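Local atomic coordinates of enoyl-CoA hydratase (Thermus thermophilus, PDB entry 1WZ8), a protein that probably catalyses the reversible hydration of enoyl-CoA thioesters, as a hexameric member of the enoyl-CoA hydratase/isomerase (crotonase) family. Residues 118-124 with 150-156; 142-146 with 247-252. All blocks are in the same frame, centred on the assembly; numbering follows the deposited sequence.

Contact 1. Residues 118-124 with 150-156; sequences AGLALAL and DHAVLLW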
loop_
_atom_site.group_PDB
_atom_site.type_symbol
_atom_site.label_atom_id
_atom_site.label_comp_id
_atom_site.label_asym_id
_atom_site.label_seq_id
_atom_site.Cartn_x
_atom_site.Cartn_y
_atom_site.Cartn_z
ATOM N N ALA A 118 -23.221 14.311 4.795
ATOM C CA ALA A 118 -23.571 13.155 3.975
ATOM C C ALA A 118 -23.930 13.610 2.566
ATOM O O ALA A 118 -23.759 12.865 1.604
ATOM C CB ALA A 118 -24.741 12.401 4.601
ATOM N N GLY A 119 -24.438 14.834 2.452
ATOM C CA GLY A 119 -24.793 15.361 1.144
ATOM C C GLY A 119 -23.559 15.512 0.272
ATOM O O GLY A 119 -23.563 15.158 -0.911
ATOM N N LEU A 120 -22.493 16.047 0.856
ATOM C CA LEU A 120 -21.251 16.222 0.118
ATOM C C LEU A 120 -20.624 14.852 -0.137
ATOM O O LEU A 120 -19.997 14.632 -1.173
ATOM C CB LEU A 120 -20.282 17.110 0.902
ATOM C CG LEU A 120 -18.968 17.491 0.206
ATOM C CD1 LEU A 120 -19.254 18.250 -1.096
ATOM C CD2 LEU A 120 -18.140 18.352 1.147
ATOM N N ALA A 121 -20.798 13.929 0.809
ATOM C CA ALA A 121 -20.248 12.584 0.656
ATOM C C ALA A 121 -20.797 11.920 -0.603
ATOM O O ALA A 121 -20.050 11.330 -1.394
ATOM C CB ALA A 121 -20.580 11.733 1.887
ATOM N N LEU A 122 -22.107 12.028 -0.789
ATOM C CA LEU A 122 -22.762 11.435 -1.945
ATOM C C LEU A 122 -22.335 12.151 -3.218
ATOM O O LEU A 122 -22.056 11.510 -4.229
ATOM C CB LEU A 122 -24.284 11.510 -1.782
ATOM C CG LEU A 122 -25.146 10.890 -2.884
ATOM C CD1 LEU A 122 -24.763 9.428 -3.076
ATOM C CD2 LEU A 122 -26.618 11.021 -2.510
ATOM N N ALA A 123 -22.269 13.478 -3.156
ATOM C CA ALA A 123 -21.872 14.290 -4.304
ATOM C C ALA A 123 -20.470 13.952 -4.790
ATOM O O ALA A 123 -20.226 13.844 -5.999
ATOM C CB ALA A 123 -21.938 15.766 -3.946
ATOM N N LEU A 124 -19.541 13.806 -3.853
ATOM C CA LEU A 124 -18.162 13.497 -4.213
ATOM C C LEU A 124 -17.905 12.023 -4.520
ATOM O O LEU A 124 -16.896 11.689 -5.138
ATOM C CB LEU A 124 -17.210 13.982 -3.117
ATOM C CG LEU A 124 -17.237 15.493 -2.850
ATOM C CD1 LEU A 124 -16.108 15.863 -1.889
ATOM C CD2 LEU A 124 -17.099 16.259 -4.168
ATOM N N ASP A 150 -17.139 10.794 7.292
ATOM C CA ASP A 150 -18.105 10.176 6.390
ATOM C C ASP A 150 -17.747 10.148 4.905
ATOM O O ASP A 150 -18.544 9.687 4.087
ATOM C CB ASP A 150 -19.506 10.780 6.589
ATOM C CG ASP A 150 -19.606 12.225 6.150
ATOM O OD1 ASP A 150 -18.644 12.756 5.566
ATOM O OD2 ASP A 150 -20.673 12.832 6.390
ATOM N N HIS A 151 -16.554 10.621 4.558
ATOM C CA HIS A 151 -16.110 10.600 3.164
ATOM C C HIS A 151 -14.794 11.336 2.933
ATOM O O HIS A 151 -13.977 10.916 2.113
ATOM C CB HIS A 151 -17.164 11.226 2.234
ATOM C CG HIS A 151 -17.109 12.722 2.188
ATOM N ND1 HIS A 151 -17.648 13.518 3.175
ATOM C CD2 HIS A 151 -16.509 13.564 1.313
ATOM C CE1 HIS A 151 -17.378 14.786 2.913
ATOM N NE2 HIS A 151 -16.686 14.840 1.790
ATOM N N ALA A 152 -14.597 12.431 3.660
ATOM C CA ALA A 152 -13.424 13.276 3.495
ATOM C C ALA A 152 -12.073 12.588 3.465
ATOM O O ALA A 152 -11.252 12.874 2.600
ATOM C CB ALA A 152 -13.419 14.364 4.557
ATOM N N VAL A 153 -11.827 11.687 4.404
ATOM C CA VAL A 153 -10.535 11.034 4.428
ATOM C C VAL A 153 -10.336 10.077 3.257
ATOM O O VAL A 153 -9.203 9.780 2.893
ATOM C CB VAL A 153 -10.307 10.337 5.781
ATOM C CG1 VAL A 153 -8.972 9.604 5.790
ATOM C CG2 VAL A 153 -10.319 11.394 6.884
ATOM N N LEU A 154 -11.424 9.610 2.649
ATOM C CA LEU A 154 -11.285 8.717 1.497
ATOM C C LEU A 154 -11.106 9.504 0.198
ATOM O O LEU A 154 -10.249 9.184 -0.638
ATOM C CB LEU A 154 -12.523 7.825 1.336
ATOM C CG LEU A 154 -12.456 6.867 0.136
ATOM C CD1 LEU A 154 -11.445 5.773 0.438
ATOM C CD2 LEU A 154 -13.821 6.255 -0.149
ATOM N N LEU A 155 -11.911 10.548 0.046
ATOM C CA LEU A 155 -11.928 11.333 -1.178
ATOM C C LEU A 155 -11.087 12.600 -1.333
ATOM O O LEU A 155 -10.425 12.768 -2.357
ATOM C CB LEU A 155 -13.390 11.671 -1.512
ATOM C CG LEU A 155 -14.406 10.517 -1.435
ATOM C CD1 LEU A 155 -15.813 11.034 -1.725
ATOM C CD2 LEU A 155 -14.025 9.423 -2.421
ATOM N N TRP A 156 -11.094 13.489 -0.340
ATOM C CA TRP A 156 -10.372 14.760 -0.477
ATOM C C TRP A 156 -8.886 14.789 -0.853
ATOM O O TRP A 156 -8.491 15.563 -1.725
ATOM C CB TRP A 156 -10.579 15.627 0.772
ATOM C CG TRP A 156 -11.948 16.241 0.851
ATOM C CD1 TRP A 156 -13.145 15.580 0.874
ATOM C CD2 TRP A 156 -12.259 17.638 0.942
ATOM N NE1 TRP A 156 -14.180 16.481 0.974
ATOM C CE2 TRP A 156 -13.665 17.749 1.018
ATOM C CE3 TRP A 156 -11.486 18.806 0.965
ATOM C CZ2 TRP A 156 -14.316 18.986 1.117
ATOM C CZ3 TRP A 156 -12.135 20.037 1.063
ATOM C CH2 TRP A 156 -13.537 20.112 1.137
#

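Contact 2. Residues 142-146 with 247-252; sequences LRLGV and ELEEGL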
loop_
_atom_site.group_PDB
_atom_site.type_symbol
_atom_site.label_atom_id
_atom_site.label_comp_id
_atom_site.label_asym_id
_atom_site.label_seq_id
_atom_site.Cartn_x
_atom_site.Cartn_y
_atom_site.Cartn_z
ATOM N N LEU A 142 -16.609 19.217 11.869
ATOM C CA LEU A 142 -15.918 19.883 12.968
ATOM C C LEU A 142 -16.827 20.889 13.668
ATOM O O LEU A 142 -16.694 21.130 14.868
ATOM C CB LEU A 142 -14.649 20.570 12.455
ATOM C CG LEU A 142 -13.421 19.659 12.286
ATOM C CD1 LEU A 142 -13.000 19.113 13.646
ATOM C CD2 LEU A 142 -13.738 18.512 11.332
ATOM N N ARG A 143 -17.749 21.470 12.910
ATOM C CA ARG A 143 -18.701 22.431 13.457
ATOM C C ARG A 143 -19.674 21.687 14.368
ATOM O O ARG A 143 -20.110 22.217 15.388
ATOM C CB ARG A 143 -19.472 23.103 12.319
ATOM C CG ARG A 143 -20.621 23.994 12.749
ATOM C CD ARG A 143 -21.659 24.048 11.625
ATOM N NE ARG A 143 -21.503 25.160 10.707
ATOM C CZ ARG A 143 -22.213 25.310 9.590
ATOM N NH1 ARG A 143 -23.119 24.407 9.241
ATOM N NH2 ARG A 143 -22.070 26.402 8.842
ATOM N N LEU A 144 -20.007 20.455 13.989
ATOM C CA LEU A 144 -20.929 19.623 14.765
ATOM C C LEU A 144 -20.247 19.055 16.004
ATOM O O LEU A 144 -20.913 18.683 16.973
ATOM C CB LEU A 144 -21.460 18.469 13.903
ATOM C CG LEU A 144 -22.399 17.455 14.567
ATOM C CD1 LEU A 144 -23.666 18.160 15.033
ATOM C CD2 LEU A 144 -22.743 16.342 13.586
ATOM N N GLY A 145 -18.920 18.972 15.965
ATOM C CA GLY A 145 -18.186 18.457 17.104
ATOM C C GLY A 145 -17.641 17.046 16.959
ATOM O O GLY A 145 -17.238 16.435 17.949
ATOM N N VAL A 146 -17.629 16.521 15.739
ATOM C CA VAL A 146 -17.105 15.177 15.501
ATOM C C VAL A 146 -16.122 15.202 14.337
ATOM O O VAL A 146 -16.089 16.153 13.561
ATOM C CB VAL A 146 -18.238 14.160 15.184
ATOM C CG1 VAL A 146 -19.156 14.006 16.388
ATOM C CG2 VAL A 146 -19.032 14.618 13.971
ATOM N N GLU A 247 -18.147 16.766 23.094
ATOM C CA GLU A 247 -17.994 17.690 21.980
ATOM C C GLU A 247 -19.222 17.658 21.068
ATOM O O GLU A 247 -19.723 18.707 20.660
ATOM C CB GLU A 247 -16.711 17.369 21.199
ATOM C CG GLU A 247 -15.472 18.028 21.807
ATOM C CD GLU A 247 -14.166 17.480 21.264
ATOM O OE1 GLU A 247 -14.164 16.930 20.142
ATOM O OE2 GLU A 247 -13.136 17.613 21.960
ATOM N N LEU A 248 -19.717 16.464 20.756
ATOM C CA LEU A 248 -20.906 16.353 19.917
ATOM C C LEU A 248 -22.104 16.943 20.656
ATOM O O LEU A 248 -22.930 17.641 20.067
ATOM C CB LEU A 248 -21.203 14.892 19.576
ATOM C CG LEU A 248 -22.520 14.676 18.820
ATOM C CD1 LEU A 248 -22.512 15.477 17.524
ATOM C CD2 LEU A 248 -22.716 13.201 18.538
ATOM N N GLU A 249 -22.190 16.652 21.950
ATOM C CA GLU A 249 -23.280 17.150 22.780
ATOM C C GLU A 249 -23.383 18.670 22.690
ATOM O O GLU A 249 -24.469 19.216 22.500
ATOM C CB GLU A 249 -23.065 16.719 24.234
ATOM C CG GLU A 249 -24.016 17.366 25.225
ATOM C CD GLU A 249 -23.918 16.750 26.603
ATOM O OE1 GLU A 249 -22.785 16.586 27.104
ATOM O OE2 GLU A 249 -24.975 16.432 27.188
ATOM N N GLU A 250 -22.245 19.345 22.822
ATOM C CA GLU A 250 -22.192 20.801 22.746
ATOM C C GLU A 250 -22.433 21.269 21.315
ATOM O O GLU A 250 -23.083 22.291 21.088
ATOM C CB GLU A 250 -20.829 21.299 23.233
ATOM C CG GLU A 250 -20.511 22.761 22.919
ATOM C CD GLU A 250 -21.451 23.739 23.597
ATOM O OE1 GLU A 250 -22.079 23.362 24.609
ATOM O OE2 GLU A 250 -21.549 24.894 23.129
ATOM N N GLY A 251 -21.901 20.516 20.355
ATOM C CA GLY A 251 -22.078 20.868 18.958
ATOM C C GLY A 251 -23.547 20.921 18.588
ATOM O O GLY A 251 -23.997 21.863 17.938
ATOM N N LEU A 252 -24.296 19.901 18.999
ATOM C CA LEU A 252 -25.725 19.837 18.724
ATOM C C LEU A 252 -26.463 20.925 19.486
ATOM O O LEU A 252 -27.280 21.654 18.917
ATOM C CB LEU A 252 -26.288 18.474 19.130
ATOM C CG LEU A 252 -25.961 17.279 18.238
ATOM C CD1 LEU A 252 -26.589 16.018 18.826
ATOM C CD2 LEU A 252 -26.494 17.537 16.833
HETATM O O HOH W 1 -22.168 23.619 16.566
HETATM O O HOH W 2 -15.583 14.772 19.052
#

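Contact 1. Residues 118-124 with 150-156
The backbone oxygen of His-151, whose ring packs on Ala-121, accepts the N-H groups of Leu-154 and Leu-155, each N 2.9 Å from it; His-151 stands at the N-cap position, just before helix 152-155. With CG placed between its backbone N and carbonyl carbon (chi1 82°), the imidazole leans against helix 118-125. One face receives Ala-121 CA in a CH-pi contact, 3.8 Å from the ring centroid; Ala-152 CB lies over the opposite face. Both ring nitrogens are engaged: His-151 ND1 donates to Asp-150 OD1 at 2.7 Å, nearly in the ring plane, while His-151 NE2 accepts from Trp-156 NE1 at 3.1 Å, tilted out of it. Leu-120 CD2 meets the indole edge at Trp-156 CZ2, and Leu-124 CB rests on Leu-155 CD1 at 3.5 Å. With an alanine in place of His-151, Asp-150 OD1 and Trp-156 NE1 would probably lose these partners and a gap open beside Ala-121. This is buried packing of a helix side on a helix N-terminus, a His-carboxylate hydrogen bond holding the ring. Helix 83-102 reaches His-151 through Val-97, helix 162-171 packs on Trp-156, and Trp-224 of the second subunit hydrogen-bonds Val-153 O.

Contact 2. Residues 142-146 with 247-252
Between Leu-144 and Gly-145 and the facing helix 246-256 no rings meet; the flat groups in contact are backbone carbonyls, that of Leu-144 pointing its oxygen at Gly-251 CA and that of Gly-145 abutting Glu-247 CB with O at 3.4 Å. Gly-145, with positive phi (105°), is the C-prime residue of a Schellman motif that ends helix 141-144: Val-146 N bonds His-141 O, and Gly-145 N, weakly, Leu-142 O. The two carbonyls come from the end of this turn. Both glycines fit the geometry. At the backbone angles of Gly-145 a CB would jam against the preceding carbonyl O as well as run into Glu-247 O, and one on Gly-251 would, with this backbone, fall 1.7 Å from Leu-144 O. The bare Gly-251 CA approaches that oxygen to 3.2 Å in an almost straight CA-H...O contact (169° at the hydrogen), the evidence for close backbone packing around a buried oxygen that has no conventional partner.

Beside this, the leucines pack side by side. Leu-144 lies alongside Leu-248 and Leu-252, all pointing the same way; its CG touches Leu-248 CD1 at 3.6 Å, and its CD1 is pressed unusually tightly on Leu-252 CD2 at 3.4 Å. Carrying CG anti to the backbone N (chi1 174°), Leu-248 also brings CD1 against Val-146 CG1. Ile-76 of helix 73-81 packs on Leu-144 and Leu-252. The Glu-247 carboxylate accepts from the backbone N of Glu-212 and Ala-213 of the second subunit. Two waters bridge the segments: one donates to Arg-143 O and Gly-251 O, the other to Glu-247 OE1 and, at 2.6 Å, to Gly-145 O.

In the fold
Contact 1 sits deep in the crotonase-type fold, its centre about 5 Å from that of the chain, whereas contact 2 lies about 20 Å out; the two centres are about 19 Å apart. Their segments alternate along the chain, 118-124, 142-146, 150-156 and 247-252; they adjoin in sequence but otherwise do not touch from one contact to the other. Helices 141-144 and 152-155 follow each other, so one short piece of chain packs inward on helix 118-125 and outward on the C-terminal helix 246-256. This is one way the C-terminal helix is tied to the core. Both contacts also reach the second subunit, which places this piece of chain near a subunit interface of the hexamer.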